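Local coordinates for CADD-like protein of unknown function (Nostoc punctiforme, PDB 3B5O) that is of unknown function but resembles CADD, has an all-helical, heme-oxygenase-like fold and is probably an oxidoreductase, at residues Ala36-Ala39 with Gln40-Val44; Tyr137-Gly140 with Ala141-Ala144; Pro201-Phe204 with Gly205-Ala208. One frame throughout, in Å; residues are numbered along the deposited sequence. Where two conformers were deposited one is given.

Contact 1. Residues Ala36-Ala39 with Gln40-Val44; sequences ASFA and QIAYV
Ser37 and Gln40 grip each other at the start of helix 38-68 as a capping box. Ser37 is the N-cap: its OG, turned between the backbone N and the carbonyl carbon (chi1 73°), accepts from Gln40 N at 3.2 Å. Gln40 answers with its own side chain. Its CG stands beside the backbone N, anti to the carbonyl carbon (chi1 -71°), and the chain runs extended beyond it and brings OE1 to Ser37 N. There OE1 takes Ser37 N at 2.9 Å in a nearly straight bond, the donor tilted 24° from the carbonyl plane of the amide; a weak bond from Ser37 OG reaches the same oxygen. The other end of the amide, NE2, is hydrogen-bonded to Ser232 OG, which, with the bonds at OE1, helps to fix the amide's orientation. Ser37 O begins the helical ladder, accepting from Ile41 N at 3.2 Å, and Phe38 O follows with Ala42 N at 2.8 Å. Ala36 CB rests against Ile41 CD1 at 3.7 Å, while Ile41 also packs on Trp162 and Leu163 of helix 135-163. Phe38 CE1 lies 4.2 Å from Ala42 CB, and the ring also touches Leu163. An alanine in place of Gln40 would probably leave Ser37 N without its acceptor and Ser232 without its amide partner, allowing the residues before the helix to shift. Reciprocal bonding thus satisfies the first-turn Gln40 N and the N-cap's own N-H, and the Ala36-Ile41 contact is the hydrophobic staple that accompanies the capping box.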
ATOM      1  N   ALA A  36       8.476 -15.124  15.915  1.00 15.43           N
ATOM      2  CA  ALA A  36       7.489 -15.629  14.949  1.00 15.86           C
ATOM      3  C   ALA A  36       7.926 -16.891  14.220  1.00 16.15           C
ATOM      4  O   ALA A  36       9.078 -17.032  13.836  1.00 17.24           O
ATOM      5  CB  ALA A  36       7.164 -14.531  13.916  1.00 17.22           C
ATOM      6  N   SER A  37       6.968 -17.776  13.967  1.00 16.40           N
ATOM      7  CA  SER A  37       7.203 -18.922  13.113  1.00 18.33           C
ATOM      8  C   SER A  37       7.080 -18.551  11.628  1.00 16.53           C
ATOM      9  O   SER A  37       6.491 -17.507  11.250  1.00 16.72           O
ATOM     10  CB  SER A  37       6.220 -20.027  13.460  1.00 18.51           C
ATOM     11  OG  SER A  37       4.934 -19.685  12.983  1.00 19.88           O
ATOM     12  N   PHE A  38       7.626 -19.408  10.778  1.00 15.98           N
ATOM     13  CA  PHE A  38       7.487 -19.282   9.334  1.00 17.09           C
ATOM     14  C   PHE A  38       6.016 -19.147   8.970  1.00 16.47           C
ATOM     15  O   PHE A  38       5.641 -18.235   8.206  1.00 17.79           O
ATOM     16  CB  PHE A  38       8.072 -20.523   8.629  1.00 18.73           C
ATOM     17  CG  PHE A  38       7.937 -20.488   7.138  1.00 19.22           C
ATOM     18  CD1 PHE A  38       6.762 -20.943   6.535  1.00 22.98           C
ATOM     19  CD2 PHE A  38       8.946 -19.981   6.338  1.00 20.28           C
ATOM     20  CE1 PHE A  38       6.605 -20.881   5.156  1.00 23.43           C
ATOM     21  CE2 PHE A  38       8.803 -19.939   4.952  1.00 22.32           C
ATOM     22  CZ  PHE A  38       7.614 -20.393   4.374  1.00 21.72           C
ATOM     23  N   ALA A  39       5.182 -20.008   9.552  1.00 17.00           N
ATOM     24  CA  ALA A  39       3.734 -20.018   9.231  1.00 16.90           C
ATOM     25  C   ALA A  39       3.097 -18.671   9.544  1.00 17.37           C
ATOM     26  O   ALA A  39       2.204 -18.210   8.825  1.00 18.12           O
ATOM     27  CB  ALA A  39       3.004 -21.128   9.994  1.00 18.23           C
ATOM     28  N   GLN A  40       3.509 -18.061  10.645  1.00 16.45           N
ATOM     29  CA  GLN A  40       2.916 -16.792  11.059  1.00 15.87           C
ATOM     30  C   GLN A  40       3.271 -15.645  10.126  1.00 15.63           C
ATOM     31  O   GLN A  40       2.418 -14.814   9.808  1.00 15.57           O
ATOM     32  CB  GLN A  40       3.293 -16.480  12.517  1.00 16.97           C
ATOM     33  CG  GLN A  40       2.599 -17.399  13.489  1.00 18.52           C
ATOM     34  CD  GLN A  40       3.155 -17.348  14.898  1.00 18.74           C
ATOM     35  OE1 GLN A  40       4.352 -17.118  15.088  1.00 20.64           O
ATOM     36  NE2 GLN A  40       2.294 -17.555  15.888  1.00 19.70           N
ATOM     37  N   ILE A  41       4.517 -15.582   9.669  1.00 14.43           N
ATOM     38  CA  ILE A  41       4.935 -14.537   8.731  1.00 15.48           C
ATOM     39  C   ILE A  41       4.381 -14.829   7.321  1.00 15.05           C
ATOM     40  O   ILE A  41       4.026 -13.916   6.584  1.00 16.19           O
ATOM     41  CB  ILE A  41       6.462 -14.301   8.756  1.00 15.82           C
ATOM     42  CG1 ILE A  41       6.895 -13.932  10.181  1.00 15.75           C
ATOM     43  CG2 ILE A  41       6.893 -13.217   7.770  1.00 16.72           C
ATOM     44  CD1 ILE A  41       6.118 -12.772  10.832  1.00 16.67           C
ATOM     45  N   ALA A  42       4.250 -16.104   6.965  1.00 15.52           N
ATOM     46  CA  ALA A  42       3.579 -16.452   5.713  1.00 16.81           C
ATOM     47  C   ALA A  42       2.132 -15.958   5.722  1.00 15.57           C
ATOM     48  O   ALA A  42       1.642 -15.463   4.698  1.00 16.97           O
ATOM     49  CB  ALA A  42       3.642 -17.974   5.477  1.00 17.68           C
ATOM     50  N   TYR A  43       1.453 -16.085   6.860  1.00 15.28           N
ATOM     51  CA  TYR A  43       0.092 -15.566   7.029  1.00 15.42           C
ATOM     52  C   TYR A  43       0.057 -14.071   6.793  1.00 14.96           C
ATOM     53  O   TYR A  43      -0.841 -13.565   6.102  1.00 15.21           O
ATOM     54  CB  TYR A  43      -0.448 -15.889   8.421  1.00 16.70           C
ATOM     55  CG  TYR A  43      -1.709 -15.174   8.791  1.00 15.94           C
ATOM     56  CD1 TYR A  43      -2.949 -15.673   8.418  1.00 19.59           C
ATOM     57  CD2 TYR A  43      -1.674 -13.957   9.453  1.00 17.46           C
ATOM     58  CE1 TYR A  43      -4.124 -14.994   8.735  1.00 20.62           C
ATOM     59  CE2 TYR A  43      -2.833 -13.288   9.781  1.00 19.15           C
ATOM     60  CZ  TYR A  43      -4.060 -13.801   9.421  1.00 18.50           C
ATOM     61  OH  TYR A  43      -5.244 -13.152   9.716  1.00 21.42           O
ATOM     62  N   VAL A  44       1.007 -13.343   7.368  1.00 14.77           N
ATOM     63  CA  VAL A  44       1.069 -11.913   7.132  1.00 13.82           C
ATOM     64  C   VAL A  44       1.186 -11.614   5.620  1.00 14.08           C
ATOM     65  O   VAL A  44       0.513 -10.724   5.108  1.00 14.05           O
ATOM     66  CB  VAL A  44       2.253 -11.257   7.906  1.00 13.94           C
ATOM     67  CG1 VAL A  44       2.493  -9.809   7.435  1.00 15.11           C
ATOM     68  CG2 VAL A  44       2.019 -11.351   9.420  1.00 15.09           C
TER

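Contact 2. Residues Tyr137-Gly140 with Ala141-Ala144; sequences YVLG and ATYA
An interior turn of helix 135-163 carries this contact, close to the start of that helix and buried throughout. Thr142 folds its hydroxyl back onto the preceding turn: with OG1 beside its backbone N and anti to the carbonyl carbon (chi1 -56°), it donates to Val138 O at 2.8 Å. The hydroxyl approaches from above the carbonyl plane, 39° out of it, and Thr142 N donates to the same oxygen at 2.9 Å, so one carbonyl holds two donors from a single residue and the buried OG1 is satisfied within the helix. Leu139 lies alongside Thr142, pointing the same way, its CD1 4.2 Å from Thr142 CB. Regular backbone bonds continue the turn, among them Tyr143 N to Leu139 O at 2.8 Å and Ala144 N to Gly140 O at 3.0 Å. Tyr143 extends away from this turn and its OH bonds to Asn12 ND2 of helix 2-18. Around the helix, Val138 and Thr142 meet Phe131 of helix 118-131 and Ala62 of helix 38-68, Leu139 packs on Leu191 and Val195 of helix 190-196, and Ala144 touches Phe211 of helix 204-230.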
ATOM      1  N   TYR A 137     -10.145  15.126  -0.866  1.00 15.81           N
ATOM      2  CA  TYR A 137      -9.906  14.158   0.186  1.00 14.41           C
ATOM      3  C   TYR A 137      -9.493  12.841  -0.417  1.00 13.76           C
ATOM      4  O   TYR A 137      -8.552  12.197   0.050  1.00 13.78           O
ATOM      5  CB  TYR A 137     -11.178  13.986   0.983  1.00 15.82           C
ATOM      6  CG  TYR A 137     -11.093  13.170   2.244  1.00 15.20           C
ATOM      7  CD1 TYR A 137     -11.164  11.780   2.207  1.00 14.98           C
ATOM      8  CD2 TYR A 137     -11.000  13.775   3.497  1.00 14.86           C
ATOM      9  CE1 TYR A 137     -11.148  11.034   3.346  1.00 14.87           C
ATOM     10  CE2 TYR A 137     -10.989  13.031   4.648  1.00 16.46           C
ATOM     11  CZ  TYR A 137     -11.060  11.652   4.580  1.00 14.87           C
ATOM     12  OH  TYR A 137     -11.069  10.903   5.733  1.00 16.92           O
ATOM     13  N   VAL A 138     -10.212  12.421  -1.460  1.00 13.54           N
ATOM     14  CA  VAL A 138      -9.907  11.132  -2.113  1.00 12.53           C
ATOM     15  C   VAL A 138      -8.506  11.151  -2.703  1.00 12.95           C
ATOM     16  O   VAL A 138      -7.771  10.160  -2.612  1.00 13.35           O
ATOM     17  CB  VAL A 138     -10.959  10.779  -3.180  1.00 12.83           C
ATOM     18  CG1 VAL A 138     -10.535   9.532  -3.978  1.00 15.06           C
ATOM     19  CG2 VAL A 138     -12.309  10.576  -2.510  1.00 14.48           C
ATOM     20  N   LEU A 139      -8.113  12.257  -3.329  1.00 13.69           N
ATOM     21  CA  LEU A 139      -6.770  12.329  -3.890  1.00 13.45           C
ATOM     22  C   LEU A 139      -5.696  12.390  -2.812  1.00 13.64           C
ATOM     23  O   LEU A 139      -4.590  11.950  -3.043  1.00 14.03           O
ATOM     24  CB  LEU A 139      -6.645  13.485  -4.900  1.00 14.17           C
ATOM     25  CG  LEU A 139      -6.829  13.041  -6.354  1.00 16.05           C
ATOM     26  CD1 LEU A 139      -5.699  12.128  -6.803  1.00 17.75           C
ATOM     27  CD2 LEU A 139      -8.166  12.363  -6.580  1.00 17.47           C
ATOM     28  N   GLY A 140      -6.020  12.936  -1.635  1.00 13.05           N
ATOM     29  CA  GLY A 140      -5.100  12.846  -0.513  1.00 12.64           C
ATOM     30  C   GLY A 140      -4.854  11.404  -0.101  1.00 13.22           C
ATOM     31  O   GLY A 140      -3.723  11.004   0.158  1.00 12.68           O
ATOM     32  N   ALA A 141      -5.930  10.642   0.027  1.00 12.57           N
ATOM     33  CA  ALA A 141      -5.790   9.217   0.345  1.00 13.00           C
ATOM     34  C   ALA A 141      -5.005   8.482  -0.751  1.00 12.04           C
ATOM     35  O   ALA A 141      -4.208   7.567  -0.476  1.00 12.87           O
ATOM     36  CB  ALA A 141      -7.156   8.584   0.548  1.00 13.19           C
ATOM     37  N   THR A 142      -5.248   8.861  -2.001  1.00 12.44           N
ATOM     38  CA  THR A 142      -4.551   8.255  -3.115  1.00 13.15           C
ATOM     39  C   THR A 142      -3.064   8.621  -3.079  1.00 13.47           C
ATOM     40  O   THR A 142      -2.196   7.786  -3.327  1.00 14.42           O
ATOM     41  CB  THR A 142      -5.208   8.688  -4.446  1.00 13.54           C
ATOM     42  OG1 THR A 142      -6.596   8.365  -4.422  1.00 14.23           O
ATOM     43  CG2 THR A 142      -4.551   8.002  -5.661  1.00 15.32           C
ATOM     44  N   TYR A 143      -2.757   9.870  -2.732  1.00 13.70           N
ATOM     45  CA  TYR A 143      -1.369  10.273  -2.598  1.00 14.08           C
ATOM     46  C   TYR A 143      -0.693   9.516  -1.445  1.00 14.29           C
ATOM     47  O   TYR A 143       0.485   9.220  -1.515  1.00 15.39           O
ATOM     48  CB  TYR A 143      -1.265  11.803  -2.440  1.00 16.19           C
ATOM     49  CG  TYR A 143       0.161  12.278  -2.437  1.00 15.26           C
ATOM     50  CD1 TYR A 143       0.952  12.110  -3.554  1.00 18.27           C
ATOM     51  CD2 TYR A 143       0.743  12.818  -1.310  1.00 15.19           C
ATOM     52  CE1 TYR A 143       2.282  12.489  -3.558  1.00 19.84           C
ATOM     53  CE2 TYR A 143       2.074  13.187  -1.305  1.00 17.49           C
ATOM     54  CZ  TYR A 143       2.833  13.013  -2.421  1.00 20.07           C
ATOM     55  OH  TYR A 143       4.160  13.402  -2.403  1.00 22.44           O
ATOM     56  N   ALA A 144      -1.443   9.181  -0.402  1.00 12.97           N
ATOM     57  CA  ALA A 144      -0.907   8.356   0.676  1.00 13.10           C
ATOM     58  C   ALA A 144      -0.445   6.976   0.189  1.00 14.41           C
ATOM     59  O   ALA A 144       0.541   6.450   0.694  1.00 15.01           O
ATOM     60  CB  ALA A 144      -1.879   8.227   1.812  1.00 13.67           C
TER

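Contact 3. Residues Pro201-Phe204 with Gly205-Ala208; sequences PEEF and GEFA
Glu203 O accepts from two amides of the first turn of helix 204-230. Phe207 N donates to it at 3.1 Å in a nearly straight bond (N-H...O 166°), while Glu206 N makes a weak, bent bond to the same oxygen. Phe204 O takes Ala208 N at 2.9 Å, the next rung of the ladder. Glu203 occupies the N-cap position, but its carboxylate does not fold over the helix end: CG sits anti to the carbonyl carbon and the chain bends at chi2, leading the group alongside Glu206. The two side chains run the same way, with Glu203 OE1 3.9 Å from Glu206 CG and the carboxylate planes turned 77° apart. Their OE1 atoms stay 5.7 Å from each other. Outward from these, Gln134 gives Glu203 OE1 a weak hydrogen bond, and Arg133 forms a long, weak ion pair with Glu206 OE1. Phe204 N bonds to Pro201 O at 3.2 Å, and two waters bridge the 3-10 segment 201-203 and the helix. One, for the Pro201 conformer given, donates to Pro201 O and accepts from Gly205 N, both at 3.0 Å; the second donates to Glu202 O and accepts weakly from Glu206 N. The Phe204 ring packs on Ile199 and on Glu3 and Leu7 of helix 2-18. Phe207, with CG anti to its backbone N (chi1 -177°), heads for the interior and meets Phe4 of that helix edge-to-face. At the helix start, therefore, a carbonyl meets Phe204 N, water meets Gly205 N, and Glu203 O and water weakly meet Glu206 N. Two acidic groups near this N-terminus would probably interact favourably with the helix dipole, and Arg133 may ease the repulsion between them.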
ATOM      1  N   PRO A 201      -6.076  26.192  -2.893  0.50 27.72           N
ATOM      2  CA  PRO A 201      -5.638  26.328  -1.504  0.50 27.58           C
ATOM      3  C   PRO A 201      -6.710  26.042  -0.441  0.50 26.78           C
ATOM      4  O   PRO A 201      -6.391  25.492   0.612  0.50 26.13           O
ATOM      5  CB  PRO A 201      -5.189  27.797  -1.440  0.50 28.28           C
ATOM      6  CG  PRO A 201      -4.690  28.065  -2.803  0.50 27.49           C
ATOM      7  CD  PRO A 201      -5.634  27.340  -3.711  0.50 27.89           C
ATOM      8  N   GLU A 202      -7.965  26.393  -0.712  1.00 27.09           N
ATOM      9  CA  GLU A 202      -9.049  26.188   0.261  1.00 28.61           C
ATOM     10  C   GLU A 202      -9.383  24.718   0.509  1.00 28.17           C
ATOM     11  O   GLU A 202     -10.081  24.400   1.470  1.00 28.13           O
ATOM     12  CB  GLU A 202     -10.331  26.936  -0.117  1.00 32.77           C
ATOM     13  CG  GLU A 202     -10.862  26.679  -1.508  1.00 38.69           C
ATOM     14  CD  GLU A 202     -10.325  27.647  -2.562  1.00 43.62           C
ATOM     15  OE1 GLU A 202      -9.199  28.183  -2.399  1.00 39.21           O
ATOM     16  OE2 GLU A 202     -11.035  27.845  -3.576  1.00 51.06           O
ATOM     17  N   GLU A 203      -8.880  23.840  -0.354  1.00 25.55           N
ATOM     18  CA  GLU A 203      -9.061  22.390  -0.167  1.00 24.71           C
ATOM     19  C   GLU A 203      -7.804  21.631   0.275  1.00 22.98           C
ATOM     20  O   GLU A 203      -7.814  20.394   0.355  1.00 21.61           O
ATOM     21  CB  GLU A 203      -9.609  21.802  -1.445  1.00 25.04           C
ATOM     22  CG  GLU A 203     -10.935  22.434  -1.944  1.00 32.67           C
ATOM     23  CD  GLU A 203     -12.017  22.584  -0.870  1.00 40.68           C
ATOM     24  OE1 GLU A 203     -12.157  21.691   0.002  1.00 43.28           O
ATOM     25  OE2 GLU A 203     -12.752  23.608  -0.911  1.00 44.40           O
ATOM     26  N   PHE A 204      -6.718  22.335   0.574  1.00 22.56           N
ATOM     27  CA  PHE A 204      -5.508  21.670   1.085  1.00 22.20           C
ATOM     28  C   PHE A 204      -5.801  20.867   2.357  1.00 20.59           C
ATOM     29  O   PHE A 204      -5.256  19.783   2.565  1.00 19.92           O
ATOM     30  CB  PHE A 204      -4.391  22.684   1.366  1.00 23.25           C
ATOM     31  CG  PHE A 204      -3.649  23.171   0.143  1.00 23.39           C
ATOM     32  CD1 PHE A 204      -4.116  23.003  -1.141  1.00 24.65           C
ATOM     33  CD2 PHE A 204      -2.476  23.885   0.308  1.00 28.29           C
ATOM     34  CE1 PHE A 204      -3.409  23.488  -2.230  1.00 27.15           C
ATOM     35  CE2 PHE A 204      -1.777  24.381  -0.789  1.00 28.81           C
ATOM     36  CZ  PHE A 204      -2.247  24.184  -2.047  1.00 27.97           C
ATOM     37  N   GLY A 205      -6.661  21.393   3.217  1.00 21.48           N
ATOM     38  CA  GLY A 205      -6.998  20.724   4.457  1.00 20.59           C
ATOM     39  C   GLY A 205      -7.683  19.385   4.224  1.00 19.42           C
ATOM     40  O   GLY A 205      -7.464  18.435   4.973  1.00 21.09           O
ATOM     41  N   GLU A 206      -8.528  19.335   3.202  1.00 19.72           N
ATOM     42  CA  GLU A 206      -9.246  18.090   2.871  1.00 18.52           C
ATOM     43  C   GLU A 206      -8.280  17.066   2.279  1.00 15.39           C
ATOM     44  O   GLU A 206      -8.336  15.882   2.609  1.00 16.03           O
ATOM     45  CB  GLU A 206     -10.416  18.354   1.910  1.00 21.69           C
ATOM     46  CG  GLU A 206     -11.640  18.906   2.624  1.00 29.63           C
ATOM     47  CD  GLU A 206     -12.239  17.873   3.572  1.00 38.80           C
ATOM     48  OE1 GLU A 206     -12.883  16.926   3.079  1.00 39.92           O
ATOM     49  OE2 GLU A 206     -12.026  17.974   4.806  1.00 47.50           O
ATOM     50  N   PHE A 207      -7.357  17.530   1.452  1.00 16.46           N
ATOM     51  CA  PHE A 207      -6.309  16.659   0.901  1.00 15.28           C
ATOM     52  C   PHE A 207      -5.477  16.065   2.053  1.00 14.64           C
ATOM     53  O   PHE A 207      -5.224  14.856   2.110  1.00 13.85           O
ATOM     54  CB  PHE A 207      -5.443  17.451  -0.070  1.00 16.47           C
ATOM     55  CG  PHE A 207      -4.376  16.650  -0.752  1.00 15.17           C
ATOM     56  CD1 PHE A 207      -3.130  16.473  -0.154  1.00 15.61           C
ATOM     57  CD2 PHE A 207      -4.597  16.079  -1.993  1.00 15.07           C
ATOM     58  CE1 PHE A 207      -2.137  15.755  -0.774  1.00 15.55           C
ATOM     59  CE2 PHE A 207      -3.602  15.368  -2.620  1.00 15.98           C
ATOM     60  CZ  PHE A 207      -2.362  15.220  -2.018  1.00 16.57           C
ATOM     61  N   ALA A 208      -5.063  16.915   2.993  1.00 14.54           N
ATOM     62  CA  ALA A 208      -4.305  16.446   4.160  1.00 14.61           C
ATOM     63  C   ALA A 208      -5.114  15.459   4.998  1.00 14.08           C
ATOM     64  O   ALA A 208      -4.577  14.466   5.478  1.00 14.70           O
ATOM     65  CB  ALA A 208      -3.842  17.648   5.028  1.00 16.44           C
TER
HETATM   66  O   HOH W   1      -7.443  24.251   3.183  1.00 30.77           O
HETATM   67  O   HOH W   2      -9.863  22.150   3.148  1.00 33.24           O

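Overall arrangement
All three contacts are local, between neighbours along the chain: two at helix starts and one within a helix. Contact 2 is buried, contact 1 partly buried and contact 3 at the surface. Contacts 1 and 3 begin helices 38-68 and 204-230, with centres about 40 Å apart on opposite sides of the chain's centre. Contact 1 closes its helix start with a side-chain capping box; in contact 3 carbonyls and waters meet the amides. Contact 2, inside its helix, needs no cap and turns a hydroxyl onto its own backbone. Contacts 2 and 3 touch, the Phe207 ring lying against Gly140 and Tyr143, with Phe207 CD2 3.5 Å from Gly140 N, so helices 135-163 and 204-230 meet there directly.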